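Local coordinates for hypothetical membrane protein (Corynebacterium glutamicum, PDB 6JS9), which binds heme through its N-terminal HtaA domain, the part described here, and probably takes part in heme transfer during heme uptake by corynebacteria, at residues Y5-D10 / N54-T59; T50-G55 / T65-G70. All blocks are in the same frame, centred on the assembly; numbering follows the deposited sequence.

How the interactions relate
Interactions 1 and 2 show how one broken strand can serve two neighbours. Along the chain, residues 5-10 come first, then 50-55, 54-59 and 65-70, so N54 and G55 belong to both contacts. Interaction 2 joins the hairpin strands 48-58 and 63-79, the first of them interrupted by the turn R52-G55; interaction 1 sets the N-terminal strand 7-9 across the part beyond that turn. Their centres lie 8 Å apart, and they meet where A8 packs on P51 and V66. Both lie away from the heme site, so they concern the architecture of the HtaA domain's antiparallel sheet rather than its ligand pocket.

Interaction 1 (Y5-D10 / N54-T59)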
loop_
_atom_site.group_PDB
_atom_site.type_symbol
_atom_site.label_atom_id
_atom_site.label_comp_id
_atom_site.label_asym_id
_atom_site.label_seq_id
_atom_site.Cartn_x
_atom_site.Cartn_y
_atom_site.Cartn_z
ATOM N N TYR A 5 12.475 -6.010 -24.117
ATOM C CA TYR A 5 11.453 -5.270 -23.369
ATOM C C TYR A 5 10.463 -6.227 -22.697
ATOM O O TYR A 5 9.827 -7.047 -23.362
ATOM C CB TYR A 5 10.708 -4.295 -24.300
ATOM C CG TYR A 5 9.640 -3.439 -23.621
ATOM C CD1 TYR A 5 9.989 -2.490 -22.661
ATOM C CD2 TYR A 5 8.289 -3.564 -23.959
ATOM C CE1 TYR A 5 9.028 -1.702 -22.038
ATOM C CE2 TYR A 5 7.316 -2.775 -23.337
ATOM C CZ TYR A 5 7.697 -1.843 -22.378
ATOM O OH TYR A 5 6.761 -1.049 -21.747
ATOM N N ARG A 6 10.331 -6.119 -21.375
ATOM C CA ARG A 6 9.405 -6.951 -20.617
ATOM C C ARG A 6 8.508 -6.071 -19.754
ATOM O O ARG A 6 8.961 -5.067 -19.193
ATOM C CB ARG A 6 10.155 -7.959 -19.742
ATOM C CG ARG A 6 11.085 -8.891 -20.501
ATOM C CD ARG A 6 10.820 -10.343 -20.128
ATOM N NE ARG A 6 9.820 -10.941 -20.997
ATOM C CZ ARG A 6 9.095 -12.008 -20.688
ATOM N NH1 ARG A 6 9.238 -12.599 -19.509
ATOM N NH2 ARG A 6 8.217 -12.476 -21.565
ATOM N N THR A 7 7.232 -6.447 -19.648
ATOM C CA THR A 7 6.283 -5.605 -18.931
ATOM C C THR A 7 5.236 -6.473 -18.244
ATOM O O THR A 7 4.885 -7.552 -18.734
ATOM C CB THR A 7 5.625 -4.585 -19.881
ATOM O OG1 THR A 7 4.918 -3.588 -19.130
ATOM C CG2 THR A 7 4.671 -5.273 -20.851
ATOM N N ALA A 8 4.758 -5.996 -17.085
ATOM C CA ALA A 8 3.683 -6.640 -16.325
ATOM C C ALA A 8 2.358 -6.320 -17.002
ATOM O O ALA A 8 1.825 -5.218 -16.860
ATOM C CB ALA A 8 3.677 -6.162 -14.873
ATOM N N SER A 9 1.794 -7.296 -17.713
ATOM C CA SER A 9 0.616 -7.048 -18.535
ATOM C C SER A 9 -0.686 -7.549 -17.921
ATOM O O SER A 9 -1.749 -7.295 -18.498
ATOM C CB SER A 9 0.797 -7.691 -19.913
ATOM O OG SER A 9 1.003 -9.079 -19.776
ATOM N N ASP A 10 -0.641 -8.245 -16.785
ATOM C CA ASP A 10 -1.856 -8.760 -16.159
ATOM C C ASP A 10 -1.537 -9.239 -14.747
ATOM O O ASP A 10 -0.375 -9.360 -14.353
ATOM C CB ASP A 10 -2.475 -9.895 -16.978
ATOM C CG ASP A 10 -3.978 -9.792 -17.066
ATOM O OD1 ASP A 10 -4.583 -9.068 -16.244
ATOM O OD2 ASP A 10 -4.556 -10.439 -17.957
ATOM N N ASN A 54 2.640 0.568 -19.500
ATOM C CA ASN A 54 3.967 1.175 -19.431
ATOM C C ASN A 54 4.503 1.273 -18.011
ATOM O O ASN A 54 5.490 1.971 -17.785
ATOM C CB ASN A 54 4.012 2.572 -20.059
ATOM C CG ASN A 54 3.869 2.552 -21.553
ATOM O OD1 ASN A 54 4.087 1.523 -22.204
ATOM N ND2 ASN A 54 3.513 3.704 -22.121
ATOM N N GLY A 55 3.875 0.620 -17.041
ATOM C CA GLY A 55 4.284 0.801 -15.664
ATOM C C GLY A 55 5.435 -0.067 -15.201
ATOM O O GLY A 55 5.745 -0.063 -14.007
ATOM N N THR A 56 6.081 -0.822 -16.086
ATOM C CA THR A 56 7.116 -1.762 -15.671
ATOM C C THR A 56 8.482 -1.306 -16.167
ATOM O O THR A 56 8.656 -1.018 -17.355
ATOM C CB THR A 56 6.814 -3.178 -16.170
ATOM O OG1 THR A 56 5.535 -3.599 -15.663
ATOM C CG2 THR A 56 7.882 -4.135 -15.680
ATOM N N THR A 57 9.439 -1.219 -15.246
ATOM C CA THR A 57 10.827 -0.902 -15.568
ATOM C C THR A 57 11.676 -2.043 -15.039
ATOM O O THR A 57 11.608 -2.365 -13.850
ATOM C CB THR A 57 11.270 0.424 -14.942
ATOM O OG1 THR A 57 10.502 1.500 -15.484
ATOM C CG2 THR A 57 12.737 0.691 -15.224
ATOM N N VAL A 58 12.466 -2.657 -15.909
ATOM C CA VAL A 58 13.285 -3.795 -15.524
ATOM C C VAL A 58 14.748 -3.422 -15.712
ATOM O O VAL A 58 15.167 -3.085 -16.825
ATOM C CB VAL A 58 12.911 -5.050 -16.328
ATOM C CG1 VAL A 58 13.824 -6.195 -15.974
ATOM C CG2 VAL A 58 11.458 -5.414 -16.035
ATOM N N THR A 59 15.520 -3.472 -14.626
ATOM C CA THR A 59 16.955 -3.210 -14.699
ATOM C C THR A 59 17.794 -4.481 -14.724
ATOM O O THR A 59 18.957 -4.435 -15.136
ATOM C CB THR A 59 17.407 -2.341 -13.513
ATOM O OG1 THR A 59 17.014 -2.967 -12.286
ATOM C CG2 THR A 59 16.760 -0.955 -13.581
#
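A8 and T56 make the one hydrogen bond between residues 5-10 and 54-59, and it runs from a strand's backbone to a side chain. The amide N of A8 donates to OG1 of T56 at 2.9 Å with an N-H...O angle of 164°, close to straight. The threonine is turned so that OG1 lies anti to its carbonyl carbon (chi1 -58°), which brings the hydroxyl up to the strand while CG2, anti to the backbone N, points toward R6 O.

The remaining contacts are close approaches without a further bond. CB of A8 sits 3.3 Å from T56 OG1, and the hydroxyl of T7 comes alongside, its OG1 3.5 Å from T56 OG1. Further along, two methyl groups approach the carbonyl O of R6 from the same side, T56 CG2 at 3.8 Å and V58 CG2 at 4.0 Å. At the outer margin the phenol of Y5 reaches across N54 at about a right angle, its OH 3.7 Å from OD1, with ring and amide planes steeply inclined; this is proximity without a bond.

The segments run 109° apart from end to end, too steeply for strand pairing. Each instead has its own backbone partner: T7 and S9 bond to strand 177-183, and G55 and T57 to strand 63-79. A8 and T56 also both touch V66 of strand 63-79. The contact is therefore a corner where the first strand of the domain passes over the hairpin, and its chemistry implies that a threonine hydroxyl supplies the acceptor for a strand amide where the steep crossing does not align the two backbones for pairing.

Interaction 2 (T50-G55 / T65-G70); sequences TPRTNG and TVEFNG
From N69 N to T50 O runs a 2.7 Å hydrogen bond, nearly in line with the carbonyl bond. R52 N to E67 O and E67 N to G55 O, both 2.8 Å, continue the close-fitting part, and P51 and F68 form a non-hydrogen-bonded antiparallel pair between the N69-T50 and R52-E67 bonds. On the face carrying P51, V66 and F68, P51 CB meets V66 CG1 at 4.0 Å, and L180 of strand 177-183 covers all three.

The motif is a beta hairpin of strands 48-58 and 63-79 whose first strand is broken by a type II turn, R52-G55, closed by G55 N to R52 O. G55 turns its carbonyl to E67 N.

On the other face the side chains are polar and more loosely joined. The R52 chain bends at chi3 (-103°), bringing one face of its guanidinium, near the rim, over F68 O without a bond. NE donates to N69 OD1 at 3.1 Å; that oxygen lies in the guanidinium plane, yet NE stands above the amide's own plane. E67 gets just a long salt bridge, NH1 to OE1 at 3.9 Å, planes 77° apart; D91 makes a long, weak ion pair with R52, K93 one with E67.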
loop_
_atom_site.group_PDB
_atom_site.type_symbol
_atom_site.label_atom_id
_atom_site.label_comp_id
_atom_site.label_asym_id
_atom_site.label_seq_id
_atom_site.Cartn_x
_atom_site.Cartn_y
_atom_site.Cartn_z
ATOM N N THR A 50 -4.172 -3.438 -10.201
ATOM C CA THR A 50 -3.700 -3.967 -11.475
ATOM C C THR A 50 -2.449 -3.223 -11.947
ATOM O O THR A 50 -2.293 -2.033 -11.667
ATOM C CB THR A 50 -4.791 -3.845 -12.536
ATOM O OG1 THR A 50 -5.083 -2.461 -12.761
ATOM C CG2 THR A 50 -6.044 -4.563 -12.086
ATOM N N PRO A 51 -1.544 -3.901 -12.672
ATOM C CA PRO A 51 -0.341 -3.218 -13.180
ATOM C C PRO A 51 -0.693 -2.177 -14.235
ATOM O O PRO A 51 -1.551 -2.396 -15.093
ATOM C CB PRO A 51 0.496 -4.352 -13.795
ATOM C CG PRO A 51 -0.216 -5.633 -13.452
ATOM C CD PRO A 51 -1.631 -5.299 -13.132
ATOM N N ARG A 52 -0.007 -1.041 -14.180
ATOM C CA ARG A 52 -0.276 0.046 -15.115
ATOM C C ARG A 52 0.431 -0.183 -16.452
ATOM O O ARG A 52 1.601 -0.568 -16.491
ATOM C CB ARG A 52 0.181 1.368 -14.501
ATOM C CG ARG A 52 -0.700 2.540 -14.822
ATOM C CD ARG A 52 -0.184 3.769 -14.125
ATOM N NE ARG A 52 -0.964 4.119 -12.944
ATOM C CZ ARG A 52 -0.513 4.926 -11.989
ATOM N NH1 ARG A 52 0.709 5.428 -12.090
ATOM N NH2 ARG A 52 -1.269 5.224 -10.935
ATOM N N THR A 53 -0.282 0.064 -17.554
ATOM C CA THR A 53 0.370 0.030 -18.860
ATOM C C THR A 53 1.552 0.985 -18.851
ATOM O O THR A 53 1.481 2.068 -18.261
ATOM C CB THR A 53 -0.592 0.424 -19.975
ATOM O OG1 THR A 53 -1.726 -0.444 -19.963
ATOM C CG2 THR A 53 0.100 0.330 -21.338
ATOM N N ASN A 54 2.640 0.568 -19.500
ATOM C CA ASN A 54 3.967 1.175 -19.431
ATOM C C ASN A 54 4.503 1.273 -18.011
ATOM O O ASN A 54 5.490 1.971 -17.785
ATOM C CB ASN A 54 4.012 2.572 -20.059
ATOM C CG ASN A 54 3.869 2.552 -21.553
ATOM O OD1 ASN A 54 4.087 1.523 -22.204
ATOM N ND2 ASN A 54 3.513 3.704 -22.121
ATOM N N GLY A 55 3.875 0.620 -17.041
ATOM C CA GLY A 55 4.284 0.801 -15.664
ATOM C C GLY A 55 5.435 -0.067 -15.201
ATOM O O GLY A 55 5.745 -0.063 -14.007
ATOM N N THR A 65 10.766 -2.324 -11.165
ATOM C CA THR A 65 9.635 -1.684 -10.494
ATOM C C THR A 65 8.363 -1.872 -11.310
ATOM O O THR A 65 8.381 -1.728 -12.533
ATOM C CB THR A 65 9.887 -0.185 -10.287
ATOM O OG1 THR A 65 11.077 -0.015 -9.515
ATOM C CG2 THR A 65 8.724 0.462 -9.559
ATOM N N VAL A 66 7.253 -2.172 -10.636
ATOM C CA VAL A 66 5.951 -2.234 -11.293
ATOM C C VAL A 66 5.031 -1.206 -10.645
ATOM O O VAL A 66 4.804 -1.240 -9.425
ATOM C CB VAL A 66 5.343 -3.640 -11.233
ATOM C CG1 VAL A 66 3.998 -3.653 -11.943
ATOM C CG2 VAL A 66 6.285 -4.643 -11.863
ATOM N N GLU A 67 4.509 -0.288 -11.457
ATOM C CA GLU A 67 3.536 0.691 -10.996
ATOM C C GLU A 67 2.135 0.130 -11.191
ATOM O O GLU A 67 1.866 -0.553 -12.183
ATOM C CB GLU A 67 3.689 2.001 -11.766
ATOM C CG GLU A 67 5.027 2.685 -11.549
ATOM C CD GLU A 67 5.141 3.977 -12.328
ATOM O OE1 GLU A 67 4.272 4.236 -13.194
ATOM O OE2 GLU A 67 6.094 4.738 -12.066
ATOM N N PHE A 68 1.244 0.431 -10.249
ATOM C CA PHE A 68 -0.103 -0.129 -10.211
ATOM C C PHE A 68 -1.160 0.962 -10.313
ATOM O O PHE A 68 -0.931 2.110 -9.923
ATOM C CB PHE A 68 -0.328 -0.924 -8.909
ATOM C CG PHE A 68 0.464 -2.194 -8.842
ATOM C CD1 PHE A 68 1.764 -2.190 -8.356
ATOM C CD2 PHE A 68 -0.082 -3.392 -9.294
ATOM C CE1 PHE A 68 2.519 -3.357 -8.315
ATOM C CE2 PHE A 68 0.659 -4.570 -9.253
ATOM C CZ PHE A 68 1.963 -4.550 -8.758
ATOM N N ASN A 69 -2.321 0.591 -10.855
ATOM C CA ASN A 69 -3.507 1.427 -10.783
ATOM C C ASN A 69 -4.188 1.246 -9.440
ATOM O O ASN A 69 -4.291 0.125 -8.933
ATOM C CB ASN A 69 -4.497 1.061 -11.884
ATOM C CG ASN A 69 -4.003 1.462 -13.246
ATOM O OD1 ASN A 69 -3.649 2.624 -13.470
ATOM N ND2 ASN A 69 -3.958 0.504 -14.164
ATOM N N GLY A 70 -4.665 2.341 -8.876
ATOM C CA GLY A 70 -5.566 2.276 -7.741
ATOM C C GLY A 70 -5.205 3.250 -6.641
ATOM O O GLY A 70 -4.080 3.739 -6.542
#